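Local coordinates for trafficking protein particle complex subunit 3 (Naegleria fowleri, PDB 6AQ3), which is probably a subunit of the TRAPP vesicle-tethering complex in membrane trafficking, and carries covalently bound palmitic acid, at residues 164-169 with 175-180; 105-110 with 115-120; 41-46 with 134-139; 36-41 with 54-59. One frame throughout, in Å; residues are numbered along the deposited sequence. Where two conformers were deposited one is given.

Interaction 1: 164-169 with 175-180; sequences CEYKKC and DQSEIR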
# COMPACT_ATOMS: atom_id res chain seq x y z
N CYS C 164 4.46 12.41 17.78
CA CYS C 164 5.43 11.58 17.08
C CYS C 164 5.77 12.22 15.74
O CYS C 164 4.89 12.37 14.89
CB CYS C 164 4.88 10.17 16.88
SG CYS C 164 6.01 9.08 16.04
N GLU C 165 7.04 12.62 15.56
CA GLU C 165 7.46 13.33 14.37
C GLU C 165 8.81 12.84 13.86
O GLU C 165 9.64 12.34 14.63
CB GLU C 165 7.54 14.85 14.59
CG GLU C 165 8.51 15.26 15.70
CD GLU C 165 7.85 15.31 17.09
OE1 GLU C 165 6.60 15.27 17.15
OE2 GLU C 165 8.58 15.39 18.11
N TYR C 166 9.00 12.97 12.55
CA TYR C 166 10.28 12.67 11.93
C TYR C 166 11.28 13.77 12.26
O TYR C 166 10.95 14.96 12.28
CB TYR C 166 10.11 12.56 10.41
CG TYR C 166 10.24 11.15 9.87
CD1 TYR C 166 11.51 10.57 9.66
CD2 TYR C 166 9.11 10.39 9.55
CE1 TYR C 166 11.64 9.27 9.17
CE2 TYR C 166 9.21 9.08 9.06
CZ TYR C 166 10.48 8.53 8.88
OH TYR C 166 10.57 7.26 8.39
N LYS C 167 12.52 13.37 12.52
CA LYS C 167 13.60 14.32 12.71
C LYS C 167 14.71 14.19 11.69
O LYS C 167 15.32 15.20 11.32
CB LYS C 167 14.18 14.18 14.13
CG LYS C 167 13.14 14.30 15.24
CD LYS C 167 13.14 15.68 15.89
CE LYS C 167 11.97 16.55 15.41
NZ LYS C 167 11.91 17.86 16.13
N LYS C 168 15.00 12.98 11.21
CA LYS C 168 16.05 12.76 10.23
C LYS C 168 15.57 11.70 9.25
O LYS C 168 14.92 10.73 9.65
CB LYS C 168 17.36 12.34 10.92
CG LYS C 168 18.02 13.48 11.67
CD LYS C 168 19.13 13.03 12.61
CE LYS C 168 20.33 12.51 11.84
NZ LYS C 168 21.52 12.31 12.73
N CYS C 169 15.88 11.89 7.96
CA CYS C 169 15.53 10.94 6.88
C CYS C 169 16.62 10.96 5.81
O CYS C 169 17.01 12.05 5.36
CB CYS C 169 14.17 11.27 6.26
SG CYS C 169 13.48 10.01 5.10
N ASP C 175 22.02 10.86 7.68
CA ASP C 175 22.75 9.60 7.72
C ASP C 175 21.87 8.41 8.13
O ASP C 175 22.28 7.26 7.93
CB ASP C 175 23.98 9.74 8.62
CG ASP C 175 23.64 10.22 10.00
OD1 ASP C 175 22.62 10.91 10.15
OD2 ASP C 175 24.45 9.97 10.93
N GLN C 176 20.72 8.67 8.75
CA GLN C 176 19.78 7.62 9.12
C GLN C 176 18.40 8.23 9.29
O GLN C 176 18.23 9.45 9.28
CB GLN C 176 20.24 6.94 10.42
CG GLN C 176 20.18 7.87 11.61
CD GLN C 176 20.69 7.22 12.88
OE1 GLN C 176 21.42 6.24 12.84
NE2 GLN C 176 20.33 7.80 14.03
N SER C 177 17.41 7.36 9.49
CA SER C 177 16.08 7.79 9.87
C SER C 177 15.99 7.86 11.37
O SER C 177 16.53 7.01 12.08
CB SER C 177 14.99 6.85 9.34
OG SER C 177 14.92 6.92 7.93
N GLU C 178 15.31 8.90 11.86
CA GLU C 178 15.05 9.06 13.28
C GLU C 178 13.64 9.57 13.45
O GLU C 178 13.27 10.58 12.85
CB GLU C 178 16.05 10.03 13.92
CG GLU C 178 15.67 10.37 15.38
CD GLU C 178 16.68 11.29 16.07
OE1 GLU C 178 17.69 11.67 15.44
OE2 GLU C 178 16.45 11.62 17.26
N ILE C 179 12.87 8.88 14.28
CA ILE C 179 11.50 9.27 14.62
C ILE C 179 11.44 9.51 16.13
O ILE C 179 11.88 8.66 16.91
CB ILE C 179 10.50 8.19 14.19
CG1 ILE C 179 10.45 8.12 12.66
CG2 ILE C 179 9.13 8.50 14.76
CD1 ILE C 179 9.61 6.98 12.11
N ARG C 180 10.90 10.66 16.53
CA ARG C 180 10.81 11.06 17.92
C ARG C 180 9.42 10.74 18.45
O ARG C 180 8.42 11.02 17.77
CB ARG C 180 11.06 12.56 18.08
CG ARG C 180 11.27 13.04 19.52
CD ARG C 180 12.55 12.45 20.04
NE ARG C 180 12.98 13.05 21.29
CZ ARG C 180 14.01 12.61 22.01
NH1 ARG C 180 14.72 11.57 21.59
NH2 ARG C 180 14.34 13.21 23.15
O HOH W 1 12.54 6.75 6.79

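Interaction 2: 105-110 with 115-120; sequences ANVTNW and TEYSIV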
# COMPACT_ATOMS: atom_id res chain seq x y z
N ALA C 105 14.85 -1.69 14.03
CA ALA C 105 15.08 -0.34 14.52
C ALA C 105 15.74 -0.38 15.90
O ALA C 105 15.81 -1.41 16.58
CB ALA C 105 13.77 0.44 14.58
N ASN C 106 16.28 0.77 16.29
CA ASN C 106 16.90 0.91 17.61
C ASN C 106 16.34 2.14 18.32
O ASN C 106 15.85 3.08 17.70
CB ASN C 106 18.41 0.97 17.45
CG ASN C 106 18.99 -0.39 17.12
OD1 ASN C 106 18.62 -1.40 17.72
ND2 ASN C 106 19.80 -0.45 16.07
N VAL C 107 16.44 2.10 19.65
CA VAL C 107 15.98 3.16 20.55
C VAL C 107 17.19 3.91 21.11
O VAL C 107 18.10 3.29 21.68
CB VAL C 107 15.14 2.60 21.70
CG1 VAL C 107 14.73 3.72 22.64
CG2 VAL C 107 13.91 1.89 21.18
N THR C 108 17.15 5.24 21.05
CA THR C 108 18.23 6.08 21.55
C THR C 108 17.63 7.39 22.05
O THR C 108 16.41 7.60 22.00
CB THR C 108 19.27 6.43 20.48
OG1 THR C 108 18.68 7.33 19.52
CG2 THR C 108 19.80 5.19 19.75
N ASN C 109 18.51 8.26 22.55
CA ASN C 109 18.17 9.63 22.93
C ASN C 109 17.01 9.67 23.92
O ASN C 109 16.08 10.47 23.79
CB ASN C 109 17.84 10.47 21.69
CG ASN C 109 18.96 10.46 20.65
OD1 ASN C 109 18.70 10.63 19.45
ND2 ASN C 109 20.19 10.28 21.10
N TRP C 110 17.08 8.81 24.94
CA TRP C 110 16.08 8.85 25.99
C TRP C 110 16.12 10.19 26.72
O TRP C 110 17.19 10.78 26.89
CB TRP C 110 16.31 7.73 27.02
CG TRP C 110 15.80 6.43 26.61
CD1 TRP C 110 16.52 5.40 26.08
CD2 TRP C 110 14.45 6.00 26.67
NE1 TRP C 110 15.68 4.34 25.82
CE2 TRP C 110 14.40 4.68 26.17
CE3 TRP C 110 13.25 6.60 27.11
CZ2 TRP C 110 13.22 3.96 26.08
CZ3 TRP C 110 12.08 5.88 27.01
CH2 TRP C 110 12.07 4.57 26.50
N THR C 115 10.04 10.24 29.18
CA THR C 115 8.84 10.58 28.41
C THR C 115 9.15 10.81 26.94
O THR C 115 8.23 11.11 26.17
CB THR C 115 8.16 11.81 29.01
OG1 THR C 115 9.06 12.93 28.96
CG2 THR C 115 7.76 11.54 30.47
N GLU C 116 10.41 10.69 26.53
CA GLU C 116 10.80 10.85 25.14
C GLU C 116 11.86 9.83 24.78
O GLU C 116 12.76 9.54 25.57
CB GLU C 116 11.38 12.22 24.82
CG GLU C 116 10.61 13.40 25.30
CD GLU C 116 11.24 14.69 24.84
OE1 GLU C 116 10.68 15.77 25.11
OE2 GLU C 116 12.32 14.60 24.22
N TYR C 117 11.75 9.30 23.57
CA TYR C 117 12.79 8.48 22.99
C TYR C 117 12.72 8.66 21.48
O TYR C 117 11.72 9.16 20.95
CB TYR C 117 12.64 7.00 23.40
CG TYR C 117 11.34 6.34 22.97
CD1 TYR C 117 11.19 5.83 21.69
CD2 TYR C 117 10.27 6.23 23.85
CE1 TYR C 117 10.00 5.22 21.28
CE2 TYR C 117 9.08 5.61 23.46
CZ TYR C 117 8.96 5.11 22.17
OH TYR C 117 7.80 4.50 21.76
N SER C 118 13.78 8.26 20.80
CA SER C 118 13.81 8.26 19.35
C SER C 118 13.92 6.84 18.86
O SER C 118 14.52 5.98 19.53
CB SER C 118 14.97 9.09 18.79
OG SER C 118 14.80 10.46 19.09
N ILE C 119 13.36 6.59 17.67
CA ILE C 119 13.48 5.32 16.98
C ILE C 119 14.36 5.58 15.76
O ILE C 119 13.97 6.35 14.86
CB ILE C 119 12.11 4.75 16.57
CG1 ILE C 119 11.24 4.46 17.80
CG2 ILE C 119 12.26 3.48 15.77
CD1 ILE C 119 9.81 4.01 17.47
N VAL C 120 15.54 4.98 15.71
CA VAL C 120 16.49 5.21 14.63
C VAL C 120 16.65 3.94 13.81
O VAL C 120 16.67 2.83 14.36
CB VAL C 120 17.86 5.70 15.15
CG1 VAL C 120 17.73 7.09 15.78
CG2 VAL C 120 18.43 4.72 16.15

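Interaction 3: 41-46 with 134-139; sequences QMLKDY and EPIKQK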
# COMPACT_ATOMS: atom_id res chain seq x y z
N GLN C 41 0.93 11.27 -5.96
CA GLN C 41 -0.29 12.02 -6.22
C GLN C 41 -0.38 13.28 -5.36
O GLN C 41 -0.77 14.34 -5.85
CB GLN C 41 -1.50 11.10 -6.01
CG GLN C 41 -2.84 11.82 -6.02
CD GLN C 41 -3.20 12.40 -7.36
OE1 GLN C 41 -2.71 11.94 -8.40
NE2 GLN C 41 -4.07 13.41 -7.36
N MET C 42 0.00 13.18 -4.09
CA MET C 42 -0.03 14.37 -3.23
C MET C 42 1.00 15.41 -3.65
O MET C 42 0.73 16.61 -3.56
CB MET C 42 0.15 13.97 -1.78
CG MET C 42 -0.96 13.05 -1.29
SD MET C 42 -0.75 12.56 0.41
CE MET C 42 -0.96 14.15 1.20
N LEU C 43 2.17 14.99 -4.13
CA LEU C 43 3.20 15.96 -4.49
C LEU C 43 2.79 16.90 -5.62
O LEU C 43 3.52 17.86 -5.90
CB LEU C 43 4.52 15.25 -4.83
CG LEU C 43 5.28 14.92 -3.55
CD1 LEU C 43 6.44 14.02 -3.86
CD2 LEU C 43 5.73 16.25 -2.88
N LYS C 44 1.63 16.69 -6.24
CA LYS C 44 1.14 17.70 -7.18
C LYS C 44 0.94 19.03 -6.46
O LYS C 44 1.07 20.10 -7.08
CB LYS C 44 -0.15 17.22 -7.83
CG LYS C 44 0.03 15.92 -8.63
CD LYS C 44 -1.19 15.67 -9.52
CE LYS C 44 -1.07 14.44 -10.38
NZ LYS C 44 -2.18 14.39 -11.37
N ASP C 45 0.59 18.99 -5.17
CA ASP C 45 0.43 20.20 -4.34
C ASP C 45 1.81 20.61 -3.82
O ASP C 45 2.09 20.62 -2.62
CB ASP C 45 -0.56 19.94 -3.21
N TYR C 46 2.67 20.97 -4.78
CA TYR C 46 4.08 21.14 -4.44
C TYR C 46 4.34 22.36 -3.56
O TYR C 46 5.41 22.43 -2.95
CB TYR C 46 4.94 21.19 -5.71
CG TYR C 46 4.70 22.36 -6.66
CD1 TYR C 46 5.15 23.63 -6.35
CD2 TYR C 46 4.08 22.17 -7.89
CE1 TYR C 46 4.95 24.69 -7.21
CE2 TYR C 46 3.88 23.22 -8.77
CZ TYR C 46 4.32 24.48 -8.41
OH TYR C 46 4.13 25.54 -9.25
N GLU C 134 15.32 18.34 -5.91
CA GLU C 134 15.99 19.24 -4.97
C GLU C 134 15.03 20.18 -4.24
O GLU C 134 15.12 20.26 -3.00
CB GLU C 134 17.09 20.01 -5.70
CG GLU C 134 18.04 20.72 -4.76
CD GLU C 134 18.71 19.77 -3.79
OE1 GLU C 134 19.09 18.65 -4.21
OE2 GLU C 134 18.85 20.15 -2.61
N PRO C 135 14.09 20.87 -4.90
CA PRO C 135 13.17 21.74 -4.14
C PRO C 135 12.30 21.00 -3.13
O PRO C 135 11.89 21.59 -2.12
CB PRO C 135 12.36 22.44 -5.24
CG PRO C 135 12.56 21.61 -6.47
CD PRO C 135 13.93 21.06 -6.35
N ILE C 136 11.96 19.74 -3.39
CA ILE C 136 11.21 18.97 -2.41
C ILE C 136 12.08 18.66 -1.19
O ILE C 136 11.59 18.62 -0.05
CB ILE C 136 10.62 17.70 -3.04
CG1 ILE C 136 9.70 18.05 -4.21
CG2 ILE C 136 9.85 16.88 -2.01
CD1 ILE C 136 8.65 19.05 -3.87
N LYS C 137 13.37 18.35 -1.41
CA LYS C 137 14.25 18.11 -0.27
C LYS C 137 14.38 19.35 0.59
O LYS C 137 14.36 19.27 1.82
CB LYS C 137 15.65 17.67 -0.73
CG LYS C 137 15.74 16.28 -1.31
CD LYS C 137 17.15 16.00 -1.87
CE LYS C 137 18.22 16.16 -0.79
NZ LYS C 137 19.54 15.62 -1.21
N GLN C 138 14.54 20.51 -0.05
CA GLN C 138 14.70 21.76 0.68
C GLN C 138 13.45 22.07 1.49
O GLN C 138 13.53 22.69 2.56
CB GLN C 138 15.02 22.90 -0.30
N LYS C 139 12.28 21.67 0.99
CA LYS C 139 11.03 21.83 1.71
C LYS C 139 10.80 20.76 2.76
O LYS C 139 9.78 20.81 3.47
CB LYS C 139 9.87 21.88 0.71
CG LYS C 139 9.82 23.17 -0.12
CD LYS C 139 8.69 23.10 -1.13
CE LYS C 139 8.84 24.11 -2.26
NZ LYS C 139 8.50 23.50 -3.60

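Interaction 4: 36-41 with 54-59; sequences GSLVTQ and TQLEKM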
# COMPACT_ATOMS: atom_id res chain seq x y z
N GLY C 36 3.92 4.74 -2.60
CA GLY C 36 4.61 5.67 -3.48
C GLY C 36 3.68 6.39 -4.44
O GLY C 36 3.84 7.59 -4.69
N SER C 37 2.68 5.67 -4.98
CA SER C 37 1.68 6.32 -5.83
C SER C 37 0.88 7.36 -5.04
O SER C 37 0.44 8.37 -5.61
CB SER C 37 0.73 5.29 -6.43
OG SER C 37 1.42 4.23 -7.06
N LEU C 38 0.63 7.10 -3.76
CA LEU C 38 -0.08 8.07 -2.93
C LEU C 38 0.75 9.34 -2.74
O LEU C 38 0.25 10.45 -2.98
CB LEU C 38 -0.43 7.44 -1.57
CG LEU C 38 -0.96 8.37 -0.47
CD1 LEU C 38 -2.24 9.11 -0.88
CD2 LEU C 38 -1.20 7.59 0.79
N VAL C 39 2.02 9.20 -2.33
CA VAL C 39 2.86 10.38 -2.13
C VAL C 39 3.02 11.14 -3.43
O VAL C 39 2.91 12.37 -3.48
CB VAL C 39 4.23 9.99 -1.55
CG1 VAL C 39 5.08 11.23 -1.31
CG2 VAL C 39 4.08 9.15 -0.29
N THR C 40 3.21 10.40 -4.54
CA THR C 40 3.35 11.02 -5.85
C THR C 40 2.12 11.83 -6.21
O THR C 40 2.22 12.97 -6.67
CB THR C 40 3.62 9.95 -6.91
OG1 THR C 40 4.90 9.36 -6.66
CG2 THR C 40 3.58 10.56 -8.35
N GLN C 41 0.93 11.27 -5.96
CA GLN C 41 -0.29 12.02 -6.22
C GLN C 41 -0.38 13.28 -5.36
O GLN C 41 -0.77 14.34 -5.85
CB GLN C 41 -1.50 11.10 -6.01
CG GLN C 41 -2.84 11.82 -6.02
CD GLN C 41 -3.20 12.40 -7.36
OE1 GLN C 41 -2.71 11.94 -8.40
NE2 GLN C 41 -4.07 13.41 -7.36
N THR C 54 1.40 16.58 7.00
CA THR C 54 0.29 16.45 7.95
C THR C 54 -0.76 15.45 7.48
O THR C 54 -1.26 14.66 8.28
CB THR C 54 -0.32 17.83 8.18
OG1 THR C 54 0.68 18.65 8.80
CG2 THR C 54 -1.57 17.75 9.05
N GLN C 55 -1.13 15.48 6.20
CA GLN C 55 -2.13 14.53 5.72
C GLN C 55 -1.62 13.10 5.74
O GLN C 55 -2.40 12.16 5.96
CB GLN C 55 -2.58 14.92 4.31
CG GLN C 55 -3.58 16.04 4.32
CD GLN C 55 -4.85 15.63 5.03
OE1 GLN C 55 -5.44 14.59 4.72
NE2 GLN C 55 -5.27 16.43 6.01
N LEU C 56 -0.32 12.90 5.50
CA LEU C 56 0.24 11.56 5.58
C LEU C 56 0.14 11.04 7.01
O LEU C 56 -0.18 9.87 7.24
CB LEU C 56 1.69 11.57 5.08
CG LEU C 56 1.86 11.74 3.56
CD1 LEU C 56 3.35 11.89 3.12
CD2 LEU C 56 1.20 10.54 2.87
N GLU C 57 0.39 11.92 7.98
CA GLU C 57 0.28 11.54 9.38
C GLU C 57 -1.16 11.18 9.75
O GLU C 57 -1.39 10.19 10.44
CB GLU C 57 0.78 12.68 10.26
CG GLU C 57 1.14 12.26 11.68
CD GLU C 57 -0.07 12.16 12.60
OE1 GLU C 57 -1.16 12.66 12.22
OE2 GLU C 57 0.07 11.58 13.70
N LYS C 58 -2.12 11.97 9.27
CA LYS C 58 -3.52 11.70 9.59
C LYS C 58 -3.99 10.39 8.96
O LYS C 58 -4.83 9.70 9.55
CB LYS C 58 -4.39 12.87 9.13
N MET C 59 -3.48 10.05 7.78
CA MET C 59 -3.78 8.76 7.19
C MET C 59 -3.23 7.64 8.08
O MET C 59 -3.91 6.63 8.31
CB MET C 59 -3.18 8.68 5.78
CG MET C 59 -3.94 9.51 4.73
SD MET C 59 -3.00 9.67 3.18
CE MET C 59 -3.80 11.08 2.41

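Interaction 1: 164-169 with 175-180
The beta hairpin of strands 160-168 and 177-186 is interrupted here by a classic beta bulge: Lys167 and Lys168 both face Glu178 on the partner strand. Lys167 N gives a nearly straight hydrogen bond to Glu178 O at 2.9 Å, and Lys168 N adds a weak one to the same oxygen, while Glu178 N returns a bond to Lys168 O. On the other side of the bulge, Glu165 and Arg180 form a hydrogen-bonded pair, with Arg180 N to Glu165 O at 2.8 Å. Between that pair and the bulge, Tyr166 and Ile179 make a non-hydrogen-bonded pair. Ile179 CG1 sits over the centre of the Tyr166 ring, 3.7 Å from its centroid, as a CH-pi contact, and CD1 extends along the same face toward CZ. The other branch, CG2, lies anti to the backbone N and meets Cys164 SG at 3.4 Å. In this antiparallel sheet, strand 177-186 also pairs with strand 116-121, and helix 146-157 packs on the face bearing Cys164, Tyr166 and Ile179. One water bridges Tyr166 OH and Ser177 OG, 2.6 Å from each. The opposite face carries charge. Lys168 lays its CD beside Glu178 OE1 at 3.5 Å, then turns at chi3 (68°) to bring NZ to Asp175 OD1 at 3.1 Å, a salt bridge whose hydrogen bond is weak. Glu165 runs alongside Arg180 but pairs with Arg182, whereas the guanidinium of Arg180 reaches Ser118 and Glu116, and Glu178 OE2 also bonds Ser118.

Interaction 2: 105-110 with 115-120
Tyr117 CB sits over one face of the Trp110 six-membered ring, 3.7 Å from its centroid and almost on the ring normal, a CH-pi contact. With CG between the backbone N and the carbonyl carbon (chi1 60°), the Tyr117 ring runs alongside Trp110 in the same direction, and Tyr117 CD2 meets Trp110 CH2 at 3.6 Å; the ring planes are turned 49° from each other. Val107 CG1 touches Tyr117 CB at 4.0 Å. On the sheet face that carries Val107 and Ile119, Ala105 CB packs on Ile119 CG2 at 3.6 Å. On the face of Thr108 and Val120, Val120 CG2 lies against Thr108 CG2. Behind these side chains, two hydrogen-bonded pairs of an antiparallel hairpin set the register. Asn106 N to Val120 O and Val120 N to Asn106 O are both 2.8 Å, and Thr108 and Ser118 are joined likewise, with Ser118 N to Thr108 O at 3.0 Å. Outside the hairpin, Tyr117 OH is hydrogen-bonded to Thr88 OG1, and Asn106 OD1 to Lys94. Strand 106-108 is outermost in the sheet of this chain; strand 116-121 lies between it and strand 177-186, while helix 85-101 packs under Val107, Tyr117 and Ile119.

Interaction 3: 41-46 with 134-139
With its CG anti to the carbonyl carbon (chi1 -82°), Leu43 meets Ile136 at an oblique angle, methyl to methyl, Leu43 CD2 lying 4.2 Å from Ile136 CD1. The second contact depends on Lys139, whose chain is extended as far as CE and turns at chi4 (138°), bringing NZ 3.3 Å from the backbone oxygen of Tyr46. This hydrogen bond is weak, and tentative as well, because Tyr46 is modelled in two conformers. Lys139 CD lies 3.8 Å from Tyr46 O, so it too is beside that carbonyl. A type I beta turn runs from Met42 to Asp45, with Asp45 N bonded to Met42 O at 2.9 Å; Asp45 is in addition the centre of an inverse gamma turn. The short helix 134-138 faces this turn with Ile136, and Leu141 packs on both Leu43 and Ile136. Helix 49-75 contributes Ile52 against Leu43, and Lys44 is hydrogen-bonded to Tyr46 of the second subunit. With a single methyl contact and one long, uncertain lysine bond to a carbonyl, the two segments are joined lightly: the apolar pair is backed by its neighbours, while the ammonium group, if placed as modelled, would probably set positive charge next to the carbonyl dipole of Tyr46.

Interaction 4: 36-41 with 54-59
Segments 36-41 and 54-59, of helices 25-42 and 49-75, run roughly antiparallel, their N-to-C directions 145° apart and their axes 11.8 Å apart at closest approach, the CA atoms of Val39 and Leu56 being the nearest pair at 8.2 Å. At that separation the helices touch through the ends of side chains, without a hydrogen bond across. Leu38 has CG anti to the backbone N (chi1 169°), which puts both methyls against Met59. Leu38 CD2 meets the sulfur of Met59, SD, at 3.6 Å, and CD1 lies 4.1 Å from Met59 CE. Met59 arrives from the opposite direction with its chain extended beyond CG, and the two side chains slide past each other, flank to flank. Leu56 fills the adjoining position. Its CD2 lies 4.3 Å from Leu38 CD2, and its CD1 is 4.4 Å from Val39 CG2, so this one leucine touches two successive residues of the other helix. Leu56 also packs on Tyr35 and Met42 of helix 25-42, and Val39 on Tyr143. Within segment 36-41, Gly36 O accepts both Thr40 N and Thr40 OG1, each at 2.9 Å, from opposite faces of the carbonyl plane. Gln41 of the second subunit packs on Leu38 and Met59, so the same apolar patch extends to the interface between the two copies. Such leucine, valine and methionine packing between two consecutive antiparallel helices is that of a helical hairpin, here formed by helices 25-42 and 49-75 and taking part in the dimer contact.

How the interactions relate
Interactions 1 and 2 are two hairpins of one antiparallel sheet, with centres about 10 Å apart: strands 177-186 and 116-121 are neighbours, joined by Ile179 O to Ile119 N at 2.7 Å and by the Arg180 NH2 to Glu116 OE2 salt bridge, also 2.7 Å. Interactions 3 and 4 share helix 25-42 and Gln41; Met42 SD packs on Leu56 CD2 at 3.7 Å, and both contacts touch the second subunit. Interactions 2 and 4 lie on opposite sides of the chain's centre, their centres about 24 Å apart. Ile179, Leu38 and Tyr117 each have their side chain near a bound palmitic acid, at about 8, 8 and 7 Å respectively.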